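Local coordinates for protein peptidoglycan glycosyltransferase (Eggerthella lenta, PDB 4MNR) that belongs to the penicillin-binding proteins, pairing a dimerisation-type N-terminal domain with a transpeptidase-family domain of the beta-lactamase clan, at residues A201-T212 against N222-L233. Residues are numbered along the deposited sequence; the frame is centred on the assembly and turned at random.
Sequences AGEDTVFSSPGT and NFNKANYGSLTL
Phe207 and Leu231 form the hydrogen-bonded pair of a short antiparallel ladder, with Phe207 N to Leu231 O at 2.8 Å and the return bond from Leu231 N to Phe207 O nearly straight (170°); Val206–Thr232 and Ser208–Ser230 are its non-hydrogen-bonded neighbours. On the face of Phe207 and Leu231, Ser209 carries the polar centre. Ser209 OG, anti to the backbone N (chi1 -175°), receives Asn222 ND2 at 3.2 Å, close to the Asn222 amide plane. Ser209 OG also meets the Tyr228 ring edge in plane, 3.7 Å from Tyr228 CD2. Leu231 CD1 packs 3.6 Å from Ser209 OG. Asn222 ND2 also donates to Ala226 O at 2.9 Å, 3° out of the amide plane, so two acceptors fix the amide's rotation. Ser241, the residue just before helix 242-263, bonds both Ser209 OG and Asn222 OD1; in that helix's first turn, Thr243 N donates to Asn222 OD1 and Thr243 OG1 to Pro210 O. At the other end, Leu233 CD2 lies 3.9 Å from Ala201 CB, and Leu233 CB 3.5 Å from Gly202 O. About 27 Å separates the contact's centre from the chain's, so the sheet is peripheral; its serine–asparagine network joins both segments to that helix's start, satisfying buried Ser209 and Asn222.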
loop_
_atom_site.group_PDB
_atom_site.type_symbol
_atom_site.label_atom_id
_atom_site.label_comp_id
_atom_site.label_asym_id
_atom_site.label_seq_id
_atom_site.Cartn_x
_atom_site.Cartn_y
_atom_site.Cartn_z
ATOM N N ALA A 201 -12.213 -16.527 17.128
ATOM C CA ALA A 201 -12.511 -17.688 16.299
ATOM C C ALA A 201 -11.187 -18.311 15.914
ATOM O O ALA A 201 -10.129 -17.709 16.128
ATOM C CB ALA A 201 -13.277 -17.285 15.044
ATOM N N GLY A 202 -11.244 -19.505 15.335
ATOM C CA GLY A 202 -10.047 -20.136 14.800
ATOM C C GLY A 202 -10.225 -20.442 13.325
ATOM O O GLY A 202 -11.321 -20.278 12.783
ATOM N N GLU A 203 -9.158 -20.906 12.676
ATOM C CA GLU A 203 -9.194 -21.175 11.244
ATOM C C GLU A 203 -10.264 -22.199 10.906
ATOM O O GLU A 203 -10.818 -22.184 9.811
ATOM C CB GLU A 203 -7.840 -21.704 10.756
ATOM C CG GLU A 203 -6.660 -20.770 10.975
ATOM C CD GLU A 203 -5.941 -21.034 12.296
ATOM O OE1 GLU A 203 -6.626 -21.293 13.307
ATOM O OE2 GLU A 203 -4.690 -20.991 12.320
ATOM N N ASP A 204 -10.550 -23.071 11.871
ATOM C CA ASP A 204 -11.497 -24.173 11.698
ATOM C C ASP A 204 -12.931 -23.845 12.125
ATOM O O ASP A 204 -13.823 -24.691 12.014
ATOM C CB ASP A 204 -11.000 -25.409 12.464
ATOM C CG ASP A 204 -10.676 -25.108 13.934
ATOM O OD1 ASP A 204 -10.704 -26.049 14.762
ATOM O OD2 ASP A 204 -10.387 -23.934 14.262
ATOM N N THR A 205 -13.158 -22.626 12.611
ATOM C CA THR A 205 -14.491 -22.239 13.076
ATOM C C THR A 205 -15.434 -22.124 11.888
ATOM O O THR A 205 -15.085 -21.514 10.895
ATOM C CB THR A 205 -14.448 -20.908 13.851
ATOM O OG1 THR A 205 -13.625 -21.078 15.017
ATOM C CG2 THR A 205 -15.851 -20.493 14.302
ATOM N N VAL A 206 -16.628 -22.710 11.999
ATOM C CA VAL A 206 -17.555 -22.751 10.870
ATOM C C VAL A 206 -18.577 -21.627 10.934
ATOM O O VAL A 206 -19.175 -21.379 11.989
ATOM C CB VAL A 206 -18.275 -24.120 10.771
ATOM C CG1 VAL A 206 -19.384 -24.073 9.719
ATOM C CG2 VAL A 206 -17.281 -25.212 10.443
ATOM N N PHE A 207 -18.780 -20.951 9.804
ATOM C CA PHE A 207 -19.756 -19.871 9.695
ATOM C C PHE A 207 -20.669 -20.105 8.500
ATOM O O PHE A 207 -20.243 -20.653 7.487
ATOM C CB PHE A 207 -19.060 -18.540 9.421
ATOM C CG PHE A 207 -18.313 -17.977 10.582
ATOM C CD1 PHE A 207 -17.025 -18.401 10.856
ATOM C CD2 PHE A 207 -18.879 -16.988 11.368
ATOM C CE1 PHE A 207 -16.325 -17.865 11.919
ATOM C CE2 PHE A 207 -18.187 -16.448 12.435
ATOM C CZ PHE A 207 -16.905 -16.881 12.709
ATOM N N SER A 208 -21.920 -19.666 8.597
ATOM C CA SER A 208 -22.793 -19.704 7.433
ATOM C C SER A 208 -22.356 -18.624 6.441
ATOM O O SER A 208 -22.012 -17.513 6.843
ATOM C CB SER A 208 -24.250 -19.492 7.847
ATOM O OG SER A 208 -25.128 -19.657 6.747
ATOM N N SER A 209 -22.367 -18.948 5.150
ATOM C CA SER A 209 -21.947 -17.996 4.121
ATOM C C SER A 209 -23.023 -17.783 3.034
ATOM O O SER A 209 -22.816 -18.124 1.865
ATOM C CB SER A 209 -20.610 -18.442 3.502
ATOM O OG SER A 209 -20.113 -17.487 2.573
ATOM N N PRO A 210 -24.168 -17.193 3.409
ATOM C CA PRO A 210 -25.228 -16.963 2.419
ATOM C C PRO A 210 -24.860 -15.856 1.434
ATOM O O PRO A 210 -23.936 -15.086 1.701
ATOM C CB PRO A 210 -26.419 -16.527 3.274
ATOM C CG PRO A 210 -25.805 -15.947 4.508
ATOM C CD PRO A 210 -24.560 -16.736 4.755
ATOM N N GLY A 211 -25.583 -15.767 0.318
ATOM C CA GLY A 211 -25.286 -14.755 -0.677
ATOM C C GLY A 211 -25.599 -13.378 -0.125
ATOM O O GLY A 211 -24.893 -12.403 -0.399
ATOM N N THR A 212 -26.690 -13.296 0.623
ATOM C CA THR A 212 -27.049 -12.068 1.307
ATOM C C THR A 212 -27.520 -12.423 2.702
ATOM O O THR A 212 -27.968 -13.538 2.963
ATOM C CB THR A 212 -28.189 -11.306 0.583
ATOM O OG1 THR A 212 -29.389 -12.081 0.639
ATOM C CG2 THR A 212 -27.846 -11.041 -0.877
ATOM N N ASN A 222 -22.288 -11.319 -0.186
ATOM C CA ASN A 222 -21.085 -11.846 -0.809
ATOM C C ASN A 222 -20.961 -11.243 -2.189
ATOM O O ASN A 222 -21.956 -10.779 -2.767
ATOM C CB ASN A 222 -21.159 -13.368 -0.937
ATOM C CG ASN A 222 -20.754 -14.087 0.343
ATOM O OD1 ASN A 222 -20.131 -13.505 1.221
ATOM N ND2 ASN A 222 -21.111 -15.358 0.447
ATOM N N PHE A 223 -19.745 -11.233 -2.724
ATOM C CA PHE A 223 -19.537 -10.773 -4.091
ATOM C C PHE A 223 -20.380 -11.625 -5.033
ATOM O O PHE A 223 -20.416 -12.849 -4.907
ATOM C CB PHE A 223 -18.054 -10.836 -4.465
ATOM C CG PHE A 223 -17.178 -9.985 -3.592
ATOM C CD1 PHE A 223 -17.413 -8.627 -3.474
ATOM C CD2 PHE A 223 -16.113 -10.538 -2.900
ATOM C CE1 PHE A 223 -16.608 -7.836 -2.666
ATOM C CE2 PHE A 223 -15.304 -9.756 -2.098
ATOM C CZ PHE A 223 -15.550 -8.400 -1.984
ATOM N N ASN A 224 -21.087 -10.962 -5.948
ATOM C CA ASN A 224 -22.044 -11.621 -6.849
ATOM C C ASN A 224 -23.173 -12.380 -6.142
ATOM O O ASN A 224 -23.815 -13.244 -6.741
ATOM C CB ASN A 224 -21.337 -12.547 -7.844
ATOM C CG ASN A 224 -20.760 -11.800 -9.025
ATOM O OD1 ASN A 224 -19.713 -11.163 -8.918
ATOM N ND2 ASN A 224 -21.438 -11.882 -10.166
ATOM N N LYS A 225 -23.413 -12.042 -4.878
ATOM C CA LYS A 225 -24.424 -12.698 -4.058
ATOM C C LYS A 225 -24.314 -14.228 -4.069
ATOM O O LYS A 225 -25.322 -14.931 -3.997
ATOM C CB LYS A 225 -25.829 -12.230 -4.453
ATOM C CG LYS A 225 -26.062 -10.746 -4.185
ATOM C CD LYS A 225 -27.370 -10.283 -4.782
ATOM C CE LYS A 225 -27.440 -8.771 -4.838
ATOM N NZ LYS A 225 -28.573 -8.325 -5.696
ATOM N N ALA A 226 -23.082 -14.726 -4.157
ATOM C CA ALA A 226 -22.808 -16.161 -4.142
ATOM C C ALA A 226 -23.115 -16.801 -2.789
ATOM O O ALA A 226 -22.669 -16.317 -1.747
ATOM C CB ALA A 226 -21.356 -16.423 -4.515
ATOM N N ASN A 227 -23.885 -17.885 -2.822
ATOM C CA ASN A 227 -24.151 -18.694 -1.637
ATOM C C ASN A 227 -23.107 -19.806 -1.548
ATOM O O ASN A 227 -23.056 -20.683 -2.408
ATOM C CB ASN A 227 -25.562 -19.279 -1.714
ATOM C CG ASN A 227 -25.894 -20.194 -0.542
ATOM O OD1 ASN A 227 -25.195 -20.225 0.474
ATOM N ND2 ASN A 227 -26.981 -20.940 -0.681
ATOM N N TYR A 228 -22.262 -19.756 -0.523
ATOM C CA TYR A 228 -21.218 -20.764 -0.373
ATOM C C TYR A 228 -21.552 -21.817 0.674
ATOM O O TYR A 228 -20.743 -22.705 0.941
ATOM C CB TYR A 228 -19.868 -20.125 -0.024
ATOM C CG TYR A 228 -19.294 -19.269 -1.124
ATOM C CD1 TYR A 228 -19.057 -19.796 -2.390
ATOM C CD2 TYR A 228 -18.976 -17.935 -0.894
ATOM C CE1 TYR A 228 -18.529 -19.012 -3.400
ATOM C CE2 TYR A 228 -18.450 -17.144 -1.899
ATOM C CZ TYR A 228 -18.229 -17.689 -3.147
ATOM O OH TYR A 228 -17.701 -16.903 -4.147
ATOM N N GLY A 229 -22.736 -21.733 1.265
ATOM C CA GLY A 229 -23.093 -22.666 2.317
ATOM C C GLY A 229 -22.223 -22.447 3.535
ATOM O O GLY A 229 -21.864 -21.322 3.857
ATOM N N SER A 230 -21.868 -23.520 4.225
ATOM C CA SER A 230 -21.110 -23.362 5.457
ATOM C C SER A 230 -19.619 -23.427 5.147
ATOM O O SER A 230 -19.165 -24.330 4.437
ATOM C CB SER A 230 -21.502 -24.432 6.477
ATOM O OG SER A 230 -21.232 -25.725 5.977
ATOM N N LEU A 231 -18.865 -22.461 5.664
ATOM C CA LEU A 231 -17.430 -22.411 5.419
ATOM C C LEU A 231 -16.651 -22.323 6.721
ATOM O O LEU A 231 -17.092 -21.669 7.658
ATOM C CB LEU A 231 -17.098 -21.168 4.599
ATOM C CG LEU A 231 -17.707 -21.031 3.206
ATOM C CD1 LEU A 231 -17.281 -19.703 2.617
ATOM C CD2 LEU A 231 -17.270 -22.182 2.303
ATOM N N THR A 232 -15.476 -22.945 6.781
ATOM C CA THR A 232 -14.573 -22.639 7.880
ATOM C C THR A 232 -14.053 -21.234 7.646
ATOM O O THR A 232 -14.131 -20.709 6.532
ATOM C CB THR A 232 -13.352 -23.573 7.946
ATOM O OG1 THR A 232 -12.554 -23.387 6.773
ATOM C CG2 THR A 232 -13.777 -25.038 8.074
ATOM N N LEU A 233 -13.525 -20.622 8.699
ATOM C CA LEU A 233 -12.991 -19.276 8.574
ATOM C C LEU A 233 -11.842 -19.225 7.559
ATOM O O LEU A 233 -11.720 -18.245 6.812
ATOM C CB LEU A 233 -12.576 -18.729 9.938
ATOM C CG LEU A 233 -12.024 -17.306 10.004
ATOM C CD1 LEU A 233 -12.990 -16.332 9.371
ATOM C CD2 LEU A 233 -11.758 -16.933 11.472
#